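Local coordinates for putative hemin storage protein (Bordetella bronchiseptica, PDB 6AU1) that cleaves deacetylated poly-beta-1,6-N-acetylglucosamine through its glycoside hydrolase domain, the part of the protein held in this chain, and can disrupt bacterial biofilms, at residues A137-V140 with I141-Y145; Y208-D211 with F212-H215; F49-P52 with K53-D57. All blocks are in the same frame, centred on the assembly; numbering follows the deposited sequence.

Interaction 1: residues A137-V140 with I141-Y145; sequences AHRV and ISEIY
Ala137 and Ile141 are joined by a nearly straight backbone hydrogen bond, Ile141 N to Ala137 O at 3.0 Å, one of the i to i+4 bonds of an alpha helix, and the same carbonyl oxygen is brushed by Ile141 CG1 at 3.3 Å. One residue on, His138 O takes two donors from Ser142, its N at 3.0 Å and its OG at 2.7 Å, from opposite faces of the carbonyl plane. Placed beside its own backbone N (chi1 -64°), the hydroxyl turns back towards His138 O. Ser142 OG probably also hydrogen-bonds His215 NE2, which couples helix 135-151 to helix 195-223.

Arg139 and Glu143 run side by side in the same direction. Arg139 CG lies 3.5 Å from Glu143 OE2, but the ion pair itself is long, 4.0 Å from Arg139 NE to that oxygen, with the two planes 65° apart. A water in the guanidinium plane accepts from Arg139 NE and donates to Glu143 OE1. Arg139 NH1 forms a salt bridge with Asp136, and Glu143 OE1 is hydrogen-bonded to His67 NE2.

Val140 carries the apolar contact, its CG1 meeting Ile144 CD1 at 4.0 Å. Helix 135-151, an outer helix of the TIM barrel between strands 89-94 and 156-159 in sequence, packs Ile141, Ser142 and Tyr145 against helix 195-223, where the His138 ring meets those of Phe212 and His215.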
ATOM      1  N   ALA A 137       3.424  10.074 -17.802  1.00 18.73           N
ATOM      2  CA  ALA A 137       3.334   9.652 -16.404  1.00 18.95           C
ATOM      3  C   ALA A 137       3.575   8.147 -16.275  1.00 18.00           C
ATOM      4  O   ALA A 137       4.265   7.691 -15.367  1.00 17.25           O
ATOM      5  CB  ALA A 137       1.971  10.022 -15.810  1.00 17.50           C
ATOM      6  N   HIS A 138       2.981   7.383 -17.187  1.00 16.87           N
ATOM      7  CA  HIS A 138       3.151   5.928 -17.221  1.00 19.23           C
ATOM      8  C   HIS A 138       4.640   5.562 -17.290  1.00 16.70           C
ATOM      9  O   HIS A 138       5.131   4.707 -16.531  1.00 19.91           O
ATOM     10  CB  HIS A 138       2.382   5.372 -18.420  1.00 20.61           C
ATOM     11  CG  HIS A 138       2.199   3.888 -18.418  1.00 20.05           C
ATOM     12  ND1 HIS A 138       3.200   3.013 -18.785  1.00 21.22           N
ATOM     13  CD2 HIS A 138       1.108   3.129 -18.162  1.00 21.33           C
ATOM     14  CE1 HIS A 138       2.741   1.774 -18.717  1.00 19.82           C
ATOM     15  NE2 HIS A 138       1.471   1.819 -18.355  1.00 18.52           N
ATOM     16  N   ARG A 139       5.365   6.234 -18.181  1.00 17.13           N
ATOM     17  CA  ARG A 139       6.783   5.946 -18.367  1.00 18.68           C
ATOM     18  C   ARG A 139       7.604   6.373 -17.156  1.00 19.86           C
ATOM     19  O   ARG A 139       8.507   5.653 -16.729  1.00 20.05           O
ATOM     20  CB  ARG A 139       7.327   6.642 -19.618  1.00 19.83           C
ATOM     21  CG  ARG A 139       8.786   6.288 -19.918  1.00 22.75           C
ATOM     22  CD  ARG A 139       9.298   7.040 -21.141  1.00 34.54           C
ATOM     23  NE  ARG A 139       9.437   8.471 -20.872  1.00 49.17           N
ATOM     24  CZ  ARG A 139       8.580   9.403 -21.280  1.00 56.15           C
ATOM     25  NH1 ARG A 139       7.513   9.064 -21.996  1.00 53.36           N
ATOM     26  NH2 ARG A 139       8.795  10.676 -20.976  1.00 59.46           N
ATOM     27  N   VAL A 140       7.302   7.550 -16.611  1.00 18.38           N
ATOM     28  CA  VAL A 140       8.081   8.065 -15.489  1.00 17.37           C
ATOM     29  C   VAL A 140       7.919   7.149 -14.270  1.00 16.39           C
ATOM     30  O   VAL A 140       8.914   6.796 -13.629  1.00 16.10           O
ATOM     31  CB  VAL A 140       7.682   9.518 -15.133  1.00 18.19           C
ATOM     32  CG1 VAL A 140       8.216   9.905 -13.750  1.00 19.06           C
ATOM     33  CG2 VAL A 140       8.199  10.472 -16.201  1.00 18.56           C
ATOM     34  N   ILE A 141       6.691   6.728 -13.976  1.00 13.72           N
ATOM     35  CA  ILE A 141       6.474   5.797 -12.867  1.00 15.78           C
ATOM     36  C   ILE A 141       7.223   4.490 -13.128  1.00 16.72           C
ATOM     37  O   ILE A 141       7.866   3.931 -12.238  1.00 14.62           O
ATOM     38  CB  ILE A 141       4.975   5.509 -12.649  1.00 14.36           C
ATOM     39  CG1 ILE A 141       4.260   6.791 -12.209  1.00 15.59           C
ATOM     40  CG2 ILE A 141       4.790   4.429 -11.594  1.00 14.65           C
ATOM     41  CD1 ILE A 141       2.725   6.683 -12.281  1.00 15.50           C
ATOM     42  N   SER A 142       7.128   4.005 -14.356  1.00 14.33           N
ATOM     43  CA  SER A 142       7.836   2.785 -14.742  1.00 15.11           C
ATOM     44  C   SER A 142       9.338   2.896 -14.486  1.00 19.38           C
ATOM     45  O   SER A 142       9.981   1.939 -14.033  1.00 18.59           O
ATOM     46  CB  SER A 142       7.566   2.476 -16.212  1.00 16.18           C
ATOM     47  OG  SER A 142       6.181   2.198 -16.400  1.00 17.19           O
ATOM     48  N   GLU A 143       9.894   4.068 -14.769  1.00 15.50           N
ATOM     49  CA  GLU A 143      11.330   4.268 -14.626  1.00 17.09           C
ATOM     50  C   GLU A 143      11.733   4.389 -13.161  1.00 16.70           C
ATOM     51  O   GLU A 143      12.827   3.969 -12.770  1.00 16.66           O
ATOM     52  CB  GLU A 143      11.772   5.494 -15.424  1.00 18.17           C
ATOM     53  CG  GLU A 143      11.799   5.206 -16.938  1.00 19.11           C
ATOM     54  CD  GLU A 143      12.058   6.431 -17.784  1.00 26.54           C
ATOM     55  OE1 GLU A 143      12.154   7.537 -17.221  1.00 29.64           O
ATOM     56  OE2 GLU A 143      12.159   6.285 -19.021  1.00 23.74           O
ATOM     57  N   ILE A 144      10.847   4.948 -12.347  1.00 14.47           N
ATOM     58  CA  ILE A 144      11.104   5.010 -10.911  1.00 14.25           C
ATOM     59  C   ILE A 144      11.167   3.590 -10.332  1.00 16.61           C
ATOM     60  O   ILE A 144      12.055   3.279  -9.530  1.00 15.07           O
ATOM     61  CB  ILE A 144      10.032   5.870 -10.187  1.00 14.35           C
ATOM     62  CG1 ILE A 144      10.183   7.337 -10.615  1.00 13.90           C
ATOM     63  CG2 ILE A 144      10.165   5.750  -8.661  1.00 16.20           C
ATOM     64  CD1 ILE A 144       9.025   8.233 -10.157  1.00 14.95           C
ATOM     65  N   TYR A 145      10.246   2.727 -10.757  1.00 15.26           N
ATOM     66  CA  TYR A 145      10.267   1.330 -10.323  1.00 13.90           C
ATOM     67  C   TYR A 145      11.510   0.612 -10.839  1.00 16.24           C
ATOM     68  O   TYR A 145      12.101  -0.200 -10.120  1.00 17.53           O
ATOM     69  CB  TYR A 145       8.993   0.604 -10.777  1.00 15.36           C
ATOM     70  CG  TYR A 145       7.858   0.713  -9.774  1.00 15.62           C
ATOM     71  CD1 TYR A 145       7.099   1.875  -9.667  1.00 15.39           C
ATOM     72  CD2 TYR A 145       7.543  -0.351  -8.940  1.00 15.43           C
ATOM     73  CE1 TYR A 145       6.051   1.972  -8.737  1.00 13.35           C
ATOM     74  CE2 TYR A 145       6.515  -0.265  -8.012  1.00 17.69           C
ATOM     75  CZ  TYR A 145       5.775   0.891  -7.910  1.00 16.06           C
ATOM     76  OH  TYR A 145       4.753   0.944  -6.977  1.00 15.43           O
TER
HETATM   77  O   HOH W   1      10.984   9.777 -19.072  1.00 41.27           O

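Interaction 2: residues Y208-D211 with F212-H215; sequences YLID and FTMH
Ile210 O is gripped by both Met214 N and Thr213 OG1 in helix 195-223, a long helix of the TIM-barrel fold that immediately precedes barrel strand 230-235. The backbone hydrogen bonds follow the regular alpha-helical i to i+4 pattern: Phe212 N to Tyr208 O, Thr213 N to Leu209 O, Met214 N to Ile210 O and His215 N to Asp211 O all measure 2.9 to 3.0 Å.

One side chain joins this pattern. Thr213 OG1 donates to Ile210 O at 2.7 Å, so that oxygen accepts two bonds. Met214 N lies in the carbonyl plane with a C=O...N angle of 157°, whereas Thr213 OG1 reaches the oxygen at a more bent 124°. The hydroxyl gets there by standing between its own backbone N and carbonyl carbon (chi1 65°), which directs it at the carbonyl three residues back. The same OG1 is hydrogen-bonded to Tyr260 OH, tying the helix to the loop beyond helix 253-259.

Apolar packing is lighter. Ile210 CG2 and Met214 CG are 4.4 Å apart, a loose contact, and both side chains also touch Tyr260. On the same flank, Ile210 packs against Glu255, Phe256 and Ser259 of helix 253-259, and Leu209 and Ile210 both touch Arg233 of strand 230-235.

The aromatic residues serve other neighbours. The Tyr208 ring stacks on Phe133, with its hydroxyl bonded to Pro132 O, and Phe212 touches Val96.

Aliphatic carbons lie close to the backbone carbonyls. The Thr213 methyl CG2 rests 3.4 Å from Leu209 O. Met214, bent at its second and third torsions, lays its methylene CG 3.3 Å from Ile210 O and curls its methyl CE back to 4.2 Å from the same oxygen.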
ATOM      1  N   TYR A 208      -7.751  -1.716 -14.959  1.00 17.79           N
ATOM      2  CA  TYR A 208      -6.681  -0.888 -15.512  1.00 17.40           C
ATOM      3  C   TYR A 208      -5.567  -0.661 -14.482  1.00 16.74           C
ATOM      4  O   TYR A 208      -4.376  -0.802 -14.802  1.00 16.33           O
ATOM      5  CB  TYR A 208      -7.221   0.459 -16.004  1.00 15.82           C
ATOM      6  CG  TYR A 208      -6.202   1.252 -16.793  1.00 15.82           C
ATOM      7  CD1 TYR A 208      -6.069   1.078 -18.163  1.00 15.87           C
ATOM      8  CD2 TYR A 208      -5.358   2.165 -16.158  1.00 18.55           C
ATOM      9  CE1 TYR A 208      -5.143   1.794 -18.887  1.00 21.81           C
ATOM     10  CE2 TYR A 208      -4.425   2.881 -16.870  1.00 19.04           C
ATOM     11  CZ  TYR A 208      -4.317   2.694 -18.234  1.00 24.51           C
ATOM     12  OH  TYR A 208      -3.388   3.408 -18.962  1.00 23.58           O
ATOM     13  N   LEU A 209      -5.944  -0.296 -13.257  1.00 16.35           N
ATOM     14  CA  LEU A 209      -4.946  -0.097 -12.198  1.00 13.53           C
ATOM     15  C   LEU A 209      -4.210  -1.391 -11.892  1.00 16.44           C
ATOM     16  O   LEU A 209      -2.989  -1.387 -11.689  1.00 15.81           O
ATOM     17  CB  LEU A 209      -5.593   0.447 -10.918  1.00 14.99           C
ATOM     18  CG  LEU A 209      -6.118   1.882 -11.004  1.00 17.11           C
ATOM     19  CD1 LEU A 209      -6.813   2.271  -9.682  1.00 16.00           C
ATOM     20  CD2 LEU A 209      -4.981   2.858 -11.340  1.00 17.30           C
ATOM     21  N   ILE A 210      -4.939  -2.507 -11.854  1.00 14.29           N
ATOM     22  CA  ILE A 210      -4.282  -3.788 -11.604  1.00 15.98           C
ATOM     23  C   ILE A 210      -3.274  -4.108 -12.709  1.00 21.40           C
ATOM     24  O   ILE A 210      -2.139  -4.511 -12.426  1.00 18.16           O
ATOM     25  CB  ILE A 210      -5.293  -4.930 -11.483  1.00 14.47           C
ATOM     26  CG1 ILE A 210      -6.118  -4.767 -10.196  1.00 14.83           C
ATOM     27  CG2 ILE A 210      -4.581  -6.283 -11.507  1.00 19.25           C
ATOM     28  CD1 ILE A 210      -7.334  -5.727 -10.090  1.00 16.81           C
ATOM     29  N   ASP A 211      -3.688  -3.920 -13.961  1.00 19.16           N
ATOM     30  CA  ASP A 211      -2.811  -4.197 -15.094  1.00 20.33           C
ATOM     31  C   ASP A 211      -1.572  -3.317 -15.025  1.00 19.27           C
ATOM     32  O   ASP A 211      -0.465  -3.772 -15.343  1.00 17.66           O
ATOM     33  CB  ASP A 211      -3.544  -3.991 -16.421  1.00 22.54           C
ATOM     34  CG  ASP A 211      -4.523  -5.105 -16.717  1.00 31.14           C
ATOM     35  OD1 ASP A 211      -4.439  -6.161 -16.046  1.00 29.12           O
ATOM     36  OD2 ASP A 211      -5.371  -4.931 -17.621  1.00 30.48           O
ATOM     37  N   PHE A 212      -1.754  -2.068 -14.599  1.00 14.41           N
ATOM     38  CA  PHE A 212      -0.622  -1.155 -14.456  1.00 12.81           C
ATOM     39  C   PHE A 212       0.350  -1.697 -13.417  1.00 18.59           C
ATOM     40  O   PHE A 212       1.572  -1.702 -13.648  1.00 16.87           O
ATOM     41  CB  PHE A 212      -1.087   0.253 -14.070  1.00 13.17           C
ATOM     42  CG  PHE A 212       0.033   1.249 -13.947  1.00 15.42           C
ATOM     43  CD1 PHE A 212       0.939   1.427 -14.985  1.00 16.33           C
ATOM     44  CD2 PHE A 212       0.180   2.004 -12.793  1.00 15.44           C
ATOM     45  CE1 PHE A 212       1.973   2.354 -14.871  1.00 15.50           C
ATOM     46  CE2 PHE A 212       1.207   2.934 -12.666  1.00 18.25           C
ATOM     47  CZ  PHE A 212       2.104   3.112 -13.707  1.00 16.96           C
ATOM     48  N   THR A 213      -0.171  -2.172 -12.284  1.00 14.57           N
ATOM     49  CA  THR A 213       0.732  -2.737 -11.276  1.00 15.22           C
ATOM     50  C   THR A 213       1.397  -4.012 -11.784  1.00 17.05           C
ATOM     51  O   THR A 213       2.507  -4.320 -11.379  1.00 16.46           O
ATOM     52  CB  THR A 213       0.038  -3.033  -9.925  1.00 13.68           C
ATOM     53  OG1 THR A 213      -0.957  -4.053 -10.082  1.00 16.10           O
ATOM     54  CG2 THR A 213      -0.568  -1.745  -9.330  1.00 14.34           C
ATOM     55  N   MET A 214       0.744  -4.750 -12.681  1.00 17.84           N
ATOM     56  CA  MET A 214       1.384  -5.949 -13.241  1.00 18.51           C
ATOM     57  C   MET A 214       2.523  -5.556 -14.182  1.00 20.85           C
ATOM     58  O   MET A 214       3.514  -6.271 -14.287  1.00 19.58           O
ATOM     59  CB  MET A 214       0.373  -6.821 -13.977  1.00 21.81           C
ATOM     60  CG  MET A 214      -0.691  -7.442 -13.074  1.00 23.37           C
ATOM     61  SD  MET A 214       0.011  -8.547 -11.822  1.00 27.63           S
ATOM     62  CE  MET A 214      -0.064  -7.495 -10.378  1.00 26.03           C
ATOM     63  N   HIS A 215       2.369  -4.422 -14.866  1.00 19.22           N
ATOM     64  CA  HIS A 215       3.440  -3.850 -15.687  1.00 20.01           C
ATOM     65  C   HIS A 215       4.644  -3.493 -14.814  1.00 17.58           C
ATOM     66  O   HIS A 215       5.782  -3.827 -15.154  1.00 18.13           O
ATOM     67  CB  HIS A 215       2.926  -2.614 -16.446  1.00 18.40           C
ATOM     68  CG  HIS A 215       3.998  -1.804 -17.120  1.00 19.95           C
ATOM     69  ND1 HIS A 215       4.635  -2.215 -18.272  1.00 23.03           N
ATOM     70  CD2 HIS A 215       4.516  -0.587 -16.820  1.00 18.21           C
ATOM     71  CE1 HIS A 215       5.511  -1.296 -18.640  1.00 25.47           C
ATOM     72  NE2 HIS A 215       5.454  -0.295 -17.779  1.00 22.91           N
TER

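Interaction 3: residues F49-P52 with K53-D57; sequences FADP and KGDGD
Asp51 and Gly54 close a type I beta turn, with Gly54 N donating to Asp51 O at 3.0 Å. The bond is far from ideal, since the donor stands 56° out of the carbonyl plane. Pro52 and Lys53 occupy the turn's corners. Gly54, which ends the turn, and Gly56 both have positive phi, and the chain curls round the Asp51 side chain. The whole turn belongs to the loop after strand 43-47, on the side of the TIM barrel where strands end and where enzymes of this fold carry their active sites.

The Asp51 carboxylate fills the inside of the curve. With CG trans to the main-chain N (chi1 -172°), the side chain reaches across to accept from Gly56 N at 3.0 Å, on the syn side of OD1 and somewhat out of the carboxylate plane. The backbone N of Asp51 is itself held by Asp15 OD2.

Asp51 OD1 also comes within 3.6 Å of Asp55 OD1. A water accepts from Lys53 N at 3.1 Å and donates to Asp55 OD1 at 3.0 Å; its modelled approach to Asp51 OD1 is so short as to be doubtful. Asp57 OD1 bonds Ser100 OG.

Asp55 makes an Asx turn: its OD1 accepts from Asp57 N at 3.1 Å, the N-H...O angle 164°, from above the carboxylate plane.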
ATOM      1  N   PHE A  49       9.689   5.244   0.060  1.00 12.34           N
ATOM      2  CA  PHE A  49       9.400   6.654  -0.253  1.00 14.18           C
ATOM      3  C   PHE A  49       9.317   7.475   1.037  1.00 13.13           C
ATOM      4  O   PHE A  49       9.134   6.914   2.117  1.00 12.86           O
ATOM      5  CB  PHE A  49       8.078   6.760  -1.036  1.00 13.69           C
ATOM      6  CG  PHE A  49       6.870   6.292  -0.258  1.00 11.87           C
ATOM      7  CD1 PHE A  49       6.597   4.935  -0.119  1.00 12.87           C
ATOM      8  CD2 PHE A  49       6.013   7.213   0.338  1.00 13.63           C
ATOM      9  CE1 PHE A  49       5.480   4.492   0.592  1.00 12.04           C
ATOM     10  CE2 PHE A  49       4.903   6.789   1.056  1.00 13.40           C
ATOM     11  CZ  PHE A  49       4.632   5.418   1.185  1.00 13.84           C
ATOM     12  N   ALA A  50       9.458   8.796   0.935  1.00 12.39           N
ATOM     13  CA  ALA A  50       9.375   9.642   2.119  1.00 11.11           C
ATOM     14  C   ALA A  50       8.023  10.351   2.184  1.00 12.64           C
ATOM     15  O   ALA A  50       7.557  10.903   1.191  1.00 14.99           O
ATOM     16  CB  ALA A  50      10.500  10.657   2.127  1.00 12.80           C
ATOM     17  N   ASP A  51       7.404  10.329   3.357  1.00 11.66           N
ATOM     18  CA  ASP A  51       6.134  11.029   3.575  1.00 14.42           C
ATOM     19  C   ASP A  51       6.098  11.635   4.986  1.00 15.52           C
ATOM     20  O   ASP A  51       5.138  11.411   5.735  1.00 15.48           O
ATOM     21  CB  ASP A  51       4.963  10.052   3.347  1.00 14.06           C
ATOM     22  CG  ASP A  51       3.586  10.730   3.357  1.00 26.01           C
ATOM     23  OD1 ASP A  51       3.495  11.953   3.156  1.00 19.83           O
ATOM     24  OD2 ASP A  51       2.589  10.014   3.575  1.00 28.14           O
ATOM     25  N   PRO A  52       7.129  12.417   5.359  1.00 13.68           N
ATOM     26  CA  PRO A  52       7.194  12.855   6.761  1.00 14.52           C
ATOM     27  C   PRO A  52       6.055  13.784   7.173  1.00 18.53           C
ATOM     28  O   PRO A  52       5.743  13.858   8.360  1.00 18.34           O
ATOM     29  CB  PRO A  52       8.541  13.590   6.843  1.00 16.95           C
ATOM     30  CG  PRO A  52       8.812  14.039   5.450  1.00 18.91           C
ATOM     31  CD  PRO A  52       8.255  12.957   4.564  1.00 19.52           C
ATOM     32  N   LYS A  53       5.447  14.484   6.220  1.00 16.70           N
ATOM     33  CA  LYS A  53       4.345  15.386   6.554  1.00 18.42           C
ATOM     34  C   LYS A  53       3.013  14.643   6.666  1.00 18.31           C
ATOM     35  O   LYS A  53       2.047  15.172   7.220  1.00 21.71           O
ATOM     36  CB  LYS A  53       4.245  16.512   5.522  1.00 19.23           C
ATOM     37  CG  LYS A  53       5.429  17.471   5.578  1.00 24.04           C
ATOM     38  CD  LYS A  53       5.254  18.637   4.628  1.00 34.45           C
ATOM     39  CE  LYS A  53       5.691  18.291   3.221  1.00 42.40           C
ATOM     40  NZ  LYS A  53       6.787  19.208   2.795  1.00 49.34           N
ATOM     41  N   GLY A  54       2.974  13.416   6.160  1.00 17.63           N
ATOM     42  CA  GLY A  54       1.794  12.579   6.285  1.00 20.42           C
ATOM     43  C   GLY A  54       0.634  13.052   5.433  1.00 26.26           C
ATOM     44  O   GLY A  54      -0.520  12.741   5.728  1.00 25.86           O
ATOM     45  N   ASP A  55       0.937  13.806   4.377  1.00 19.03           N
ATOM     46  CA  ASP A  55      -0.106  14.296   3.482  1.00 19.06           C
ATOM     47  C   ASP A  55      -0.152  13.535   2.156  1.00 16.61           C
ATOM     48  O   ASP A  55      -1.054  13.757   1.330  1.00 18.37           O
ATOM     49  CB  ASP A  55       0.070  15.811   3.222  1.00 21.22           C
ATOM     50  CG  ASP A  55       1.482  16.199   2.719  1.00 29.42           C
ATOM     51  OD1 ASP A  55       2.308  15.309   2.384  1.00 19.59           O
ATOM     52  OD2 ASP A  55       1.765  17.432   2.651  1.00 30.83           O
ATOM     53  N   GLY A  56       0.806  12.633   1.953  1.00 13.75           N
ATOM     54  CA  GLY A  56       0.869  11.840   0.737  1.00 14.23           C
ATOM     55  C   GLY A  56       1.426  12.548  -0.488  1.00 15.21           C
ATOM     56  O   GLY A  56       1.339  12.040  -1.606  1.00 15.47           O
ATOM     57  N   ASP A  57       1.992  13.732  -0.276  1.00 13.89           N
ATOM     58  CA  ASP A  57       2.642  14.484  -1.337  1.00 14.50           C
ATOM     59  C   ASP A  57       4.102  14.048  -1.365  1.00 14.62           C
ATOM     60  O   ASP A  57       4.916  14.513  -0.558  1.00 13.70           O
ATOM     61  CB  ASP A  57       2.481  15.983  -1.069  1.00 13.18           C
ATOM     62  CG  ASP A  57       3.243  16.878  -2.052  1.00 20.97           C
ATOM     63  OD1 ASP A  57       3.614  16.460  -3.165  1.00 16.34           O
ATOM     64  OD2 ASP A  57       3.433  18.049  -1.690  1.00 29.91           O
TER
HETATM   65  O   HOH W   2       4.863  13.970   3.232  1.00 24.48           O

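In the fold
From the N terminus, interaction 3 comes first, a turn in the loop that leads from strand 43-47 towards helix 75-86. Interaction 1 follows on helix 135-151 and interaction 2 on helix 195-223. Each contact is local and closes before the next opens, so they run in series and none nests in or crosses another. Interactions 1 and 2 nevertheless touch in space, their centres about 12 Å apart: the two helices pack together, with Ile141 CG2 3.7 Å from Phe212 CZ, on the outer layer around the parallel barrel strands. Interaction 3 stands apart, its nearest atoms about 8 Å from interaction 1 and about 13 Å from interaction 2.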